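Local coordinates for GrgF (Penicillium sp. sh18, PDB 6LZH), which probably acts as a polyketide transferase in gregatin A biosynthesis, joining two polyketide chains in a Claisen condensation on an alpha/beta hydrolase scaffold, at residues His59-Leu64 with Arg283-Leu288; Glu89-Ala94 with Leu122-Phe127. All blocks are in the same frame, centred on the assembly; numbering follows the deposited sequence.

Contact 1 (His59-Leu64 with Arg283-Leu288); sequences HGITCL and RQLDFL
H59 is held at its polar end by its own helix: ND1 hydrogen-bonds to the carbonyl O of W55, and the two rings stack. This fixes the imidazole while its carbon side meets L285. CD2 of H59 lies 3.7 Å from CD2 of L285. The methyl comes up obliquely to the ring, and the two side chains cross at about a right angle. With chi1 at 173°, CG of L285 lies opposite the backbone N, and its two methyls reach H59 and I61. CD1 of L285 lies 3.7 Å from CD1 of I61. The I61 and L285 side chains slide past each other in opposite directions. CD1 of I61 also lies 4.1 Å from CD1 of L288, one helical turn on, so one methyl bridges two leucines. G60 makes the turn between H59 and I61. With phi of 90°, it is the C-prime residue of a Schellman motif ending helix 49-58: I61 N bonds to F56 O, and G60 N to Q57 O. I61 and C63 both touch F56 of that helix, and L285 touches W55. The contact thus sets the C-terminal helix 277-292 against the link from helix 49-58 into strand 62-66. Q284, F287 and L288 also pack on I135 of strand 133-137, while T62 and L64 make backbone hydrogen bonds to strand 32-38.

Contact 2 (Glu89-Ala94 with Leu122-Phe127); sequences EHLHDA and LAAAAF
H92 and L91 both carry CG anti to the carbonyl carbon, with chi1 at -48° and -79°, and this carries both side chains from helix 84-99 to A124 of helix 116-127. The contact is a helix-helix crossing within the alpha/beta hydrolase fold. The two short segments run at a signed angle of -66°, with axes 9.1 Å apart at closest approach. The small A124 sits at the crossing. Its CB lies 3.8 Å from CD1 of L91. H92 comes beside it: CE1 of H92 lies 3.5 Å from the carbonyl O of A124, which stands at the imidazole edge, near the ring plane. The same carbon also touches A124 CB.

One turn further on, F127 meets the next ring atom, NE2. NE2 of H92 lies 3.9 Å from CB of F127, and this methylene approaches the imidazole obliquely. NE2 lies at the edge of the phenyl ring. The polar partner of NE2 is the hydroxyl of Y213 of the second subunit, so H92 links the helix crossing to the dimer interface. Y213 also packs edge-to-face with F127. With an alanine in place of H92, the Y213 hydroxyl of the second subunit would probably lose its mate, and a gap would be likely to open between the two helices, beside A124 and F127. E89 and D93 add salt bridges to R161 of the second subunit. On the sheet side, L91 rests on I36, S38 and Y66, and A125 touches A134. Within its own helix, F127 has CB of A126 4.1 Å above one face of its phenyl ring, displaced from the ring centre.

In the fold
Strand 62-66 joins the two contacts. C63 of the strand, with I61 just before it, packs on helix 49-58, whereas T62 and L64 pack on helix 84-99. There CD2 of L64 lies 4.1 Å from CB of A94, the direct touch between contacts 1 and 2, whose centres are about 19 Å apart. Both segments of contact 2 fall in the chain between the two segments of contact 1. Helix 116-127 of contact 2 follows the probable nucleophile C115, which sits on a nucleophile elbow and would form a triad with H269 and D240. Neither contact includes a triad residue. The side chain of F127 is about 13 Å from a bound sodium ion.

Contact 1 (His59-Leu64 with Arg283-Leu288)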
# COMPACT_ATOMS: atom_id res chain seq x y z
N HIS A 59 16.53 -18.09 26.77
CA HIS A 59 16.81 -16.89 27.54
C HIS A 59 15.54 -16.19 28.02
O HIS A 59 15.57 -14.99 28.31
CB HIS A 59 17.69 -15.94 26.72
CG HIS A 59 19.07 -16.47 26.50
ND1 HIS A 59 19.35 -17.47 25.59
CD2 HIS A 59 20.25 -16.18 27.11
CE1 HIS A 59 20.64 -17.75 25.64
NE2 HIS A 59 21.21 -16.98 26.55
N GLY A 60 14.43 -16.91 28.12
CA GLY A 60 13.25 -16.38 28.77
C GLY A 60 12.28 -15.62 27.89
O GLY A 60 11.34 -15.00 28.41
N ILE A 61 12.45 -15.65 26.57
CA ILE A 61 11.57 -14.92 25.66
C ILE A 61 10.68 -15.90 24.93
O ILE A 61 11.17 -16.78 24.21
CB ILE A 61 12.36 -14.07 24.66
CG1 ILE A 61 13.22 -13.04 25.38
CG2 ILE A 61 11.39 -13.41 23.66
CD1 ILE A 61 14.40 -12.56 24.55
N THR A 62 9.36 -15.72 25.06
CA THR A 62 8.40 -16.54 24.31
C THR A 62 8.34 -16.07 22.86
O THR A 62 8.05 -14.90 22.58
CB THR A 62 7.01 -16.47 24.95
OG1 THR A 62 7.04 -17.10 26.24
CG2 THR A 62 5.99 -17.22 24.11
N CYS A 63 8.59 -16.99 21.92
CA CYS A 63 8.68 -16.62 20.51
C CYS A 63 7.53 -17.21 19.70
O CYS A 63 7.12 -18.36 19.90
CB CYS A 63 10.03 -17.09 19.92
SG CYS A 63 11.45 -16.29 20.71
N LEU A 64 6.99 -16.37 18.81
CA LEU A 64 6.00 -16.75 17.81
C LEU A 64 6.68 -16.67 16.44
O LEU A 64 7.20 -15.62 16.05
CB LEU A 64 4.78 -15.82 17.84
CG LEU A 64 3.77 -16.05 16.70
CD1 LEU A 64 3.11 -17.46 16.76
CD2 LEU A 64 2.71 -14.96 16.69
N ARG A 283 23.92 -9.60 21.98
CA ARG A 283 23.78 -8.16 21.74
C ARG A 283 22.31 -7.78 21.59
O ARG A 283 21.84 -6.82 22.21
CB ARG A 283 24.60 -7.78 20.51
CG ARG A 283 24.32 -6.38 19.94
CD ARG A 283 24.81 -5.25 20.87
NE ARG A 283 24.64 -3.95 20.24
CZ ARG A 283 25.46 -3.48 19.31
NH1 ARG A 283 26.52 -4.19 18.95
NH2 ARG A 283 25.24 -2.29 18.76
N GLN A 284 21.56 -8.54 20.77
CA GLN A 284 20.14 -8.28 20.58
C GLN A 284 19.36 -8.53 21.87
O GLN A 284 18.43 -7.79 22.18
CB GLN A 284 19.58 -9.16 19.46
CG GLN A 284 20.13 -8.78 18.08
CD GLN A 284 19.80 -9.82 17.01
OE1 GLN A 284 18.76 -10.46 17.05
NE2 GLN A 284 20.72 -9.98 16.05
N LEU A 285 19.73 -9.57 22.60
CA LEU A 285 19.11 -9.82 23.90
C LEU A 285 19.35 -8.65 24.86
O LEU A 285 18.45 -8.25 25.61
CB LEU A 285 19.66 -11.13 24.47
CG LEU A 285 19.22 -11.42 25.90
CD1 LEU A 285 17.75 -11.80 25.88
CD2 LEU A 285 20.08 -12.54 26.48
N ASP A 286 20.56 -8.09 24.85
CA ASP A 286 20.86 -6.95 25.71
C ASP A 286 20.01 -5.74 25.32
O ASP A 286 19.48 -5.02 26.18
CB ASP A 286 22.35 -6.61 25.64
CG ASP A 286 22.77 -5.61 26.69
OD1 ASP A 286 22.77 -5.99 27.88
OD2 ASP A 286 23.06 -4.44 26.35
N PHE A 287 19.88 -5.49 24.01
CA PHE A 287 18.99 -4.45 23.52
C PHE A 287 17.58 -4.64 24.06
O PHE A 287 16.97 -3.71 24.60
CB PHE A 287 18.99 -4.46 21.99
CG PHE A 287 17.93 -3.59 21.38
CD1 PHE A 287 18.12 -2.22 21.26
CD2 PHE A 287 16.75 -4.14 20.90
CE1 PHE A 287 17.13 -1.41 20.67
CE2 PHE A 287 15.76 -3.32 20.31
CZ PHE A 287 15.95 -1.98 20.21
N LEU A 288 17.04 -5.85 23.93
CA LEU A 288 15.70 -6.14 24.43
C LEU A 288 15.61 -5.97 25.94
O LEU A 288 14.60 -5.46 26.46
CB LEU A 288 15.28 -7.55 24.02
CG LEU A 288 15.09 -7.80 22.50
CD1 LEU A 288 14.74 -9.26 22.20
CD2 LEU A 288 14.03 -6.88 21.87

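Contact 2 (Glu89-Ala94 with Leu122-Phe127)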
# COMPACT_ATOMS: atom_id res chain seq x y z
N GLU A 89 0.32 -5.41 8.43
CA GLU A 89 -0.99 -5.44 9.07
C GLU A 89 -1.17 -6.74 9.85
O GLU A 89 -1.70 -6.73 10.97
CB GLU A 89 -2.09 -5.31 8.03
CG GLU A 89 -2.37 -3.90 7.58
CD GLU A 89 -3.53 -3.87 6.61
OE1 GLU A 89 -4.70 -4.07 7.03
OE2 GLU A 89 -3.27 -3.69 5.42
N HIS A 90 -0.72 -7.85 9.28
CA HIS A 90 -0.89 -9.13 9.93
C HIS A 90 -0.07 -9.22 11.21
O HIS A 90 -0.46 -9.91 12.15
CB HIS A 90 -0.54 -10.25 8.96
CG HIS A 90 -1.58 -10.46 7.90
ND1 HIS A 90 -1.39 -11.29 6.82
CD2 HIS A 90 -2.83 -9.94 7.76
CE1 HIS A 90 -2.47 -11.28 6.06
NE2 HIS A 90 -3.36 -10.47 6.61
N LEU A 91 1.06 -8.50 11.28
CA LEU A 91 1.82 -8.45 12.52
C LEU A 91 1.06 -7.72 13.62
O LEU A 91 1.20 -8.05 14.81
CB LEU A 91 3.17 -7.77 12.29
CG LEU A 91 4.24 -8.64 11.65
CD1 LEU A 91 5.49 -7.80 11.40
CD2 LEU A 91 4.59 -9.85 12.55
N HIS A 92 0.23 -6.73 13.26
CA HIS A 92 -0.68 -6.15 14.26
C HIS A 92 -1.67 -7.20 14.76
O HIS A 92 -2.02 -7.23 15.95
CB HIS A 92 -1.46 -4.97 13.68
CG HIS A 92 -0.62 -3.96 12.96
ND1 HIS A 92 0.69 -3.68 13.31
CD2 HIS A 92 -0.90 -3.16 11.90
CE1 HIS A 92 1.17 -2.74 12.50
NE2 HIS A 92 0.22 -2.41 11.64
N ASP A 93 -2.16 -8.06 13.87
CA ASP A 93 -3.08 -9.11 14.30
C ASP A 93 -2.35 -10.14 15.15
O ASP A 93 -2.92 -10.69 16.11
CB ASP A 93 -3.73 -9.77 13.07
CG ASP A 93 -4.61 -8.80 12.29
OD1 ASP A 93 -5.03 -7.79 12.90
OD2 ASP A 93 -4.86 -9.04 11.07
N ALA A 94 -1.08 -10.39 14.83
CA ALA A 94 -0.29 -11.30 15.65
C ALA A 94 -0.08 -10.74 17.06
O ALA A 94 -0.20 -11.46 18.05
CB ALA A 94 1.05 -11.57 14.97
N LEU A 122 9.94 -3.38 10.64
CA LEU A 122 10.07 -1.94 10.83
C LEU A 122 8.76 -1.21 10.52
O LEU A 122 8.39 -0.25 11.20
CB LEU A 122 11.21 -1.39 9.97
CG LEU A 122 12.60 -1.90 10.37
CD1 LEU A 122 13.64 -1.62 9.30
CD2 LEU A 122 13.04 -1.35 11.74
N ALA A 123 8.07 -1.63 9.46
CA ALA A 123 6.82 -0.96 9.10
C ALA A 123 5.76 -1.19 10.18
O ALA A 123 5.02 -0.27 10.53
CB ALA A 123 6.32 -1.46 7.75
N ALA A 124 5.67 -2.41 10.69
CA ALA A 124 4.70 -2.67 11.75
C ALA A 124 5.02 -1.85 13.00
O ALA A 124 4.11 -1.31 13.65
CB ALA A 124 4.65 -4.17 12.07
N ALA A 125 6.31 -1.72 13.33
CA ALA A 125 6.70 -0.89 14.47
C ALA A 125 6.38 0.58 14.22
O ALA A 125 6.19 1.35 15.17
CB ALA A 125 8.19 -1.05 14.76
N ALA A 126 6.35 0.99 12.95
CA ALA A 126 6.00 2.37 12.64
C ALA A 126 4.57 2.69 13.04
O ALA A 126 4.26 3.84 13.37
CB ALA A 126 6.19 2.62 11.13
N PHE A 127 3.69 1.70 13.02
CA PHE A 127 2.26 1.95 13.17
C PHE A 127 1.70 1.50 14.51
O PHE A 127 0.67 2.03 14.94
CB PHE A 127 1.48 1.24 12.04
CG PHE A 127 1.91 1.65 10.66
CD1 PHE A 127 2.12 2.99 10.35
CD2 PHE A 127 2.09 0.70 9.66
CE1 PHE A 127 2.52 3.38 9.07
CE2 PHE A 127 2.47 1.08 8.38
CZ PHE A 127 2.69 2.44 8.09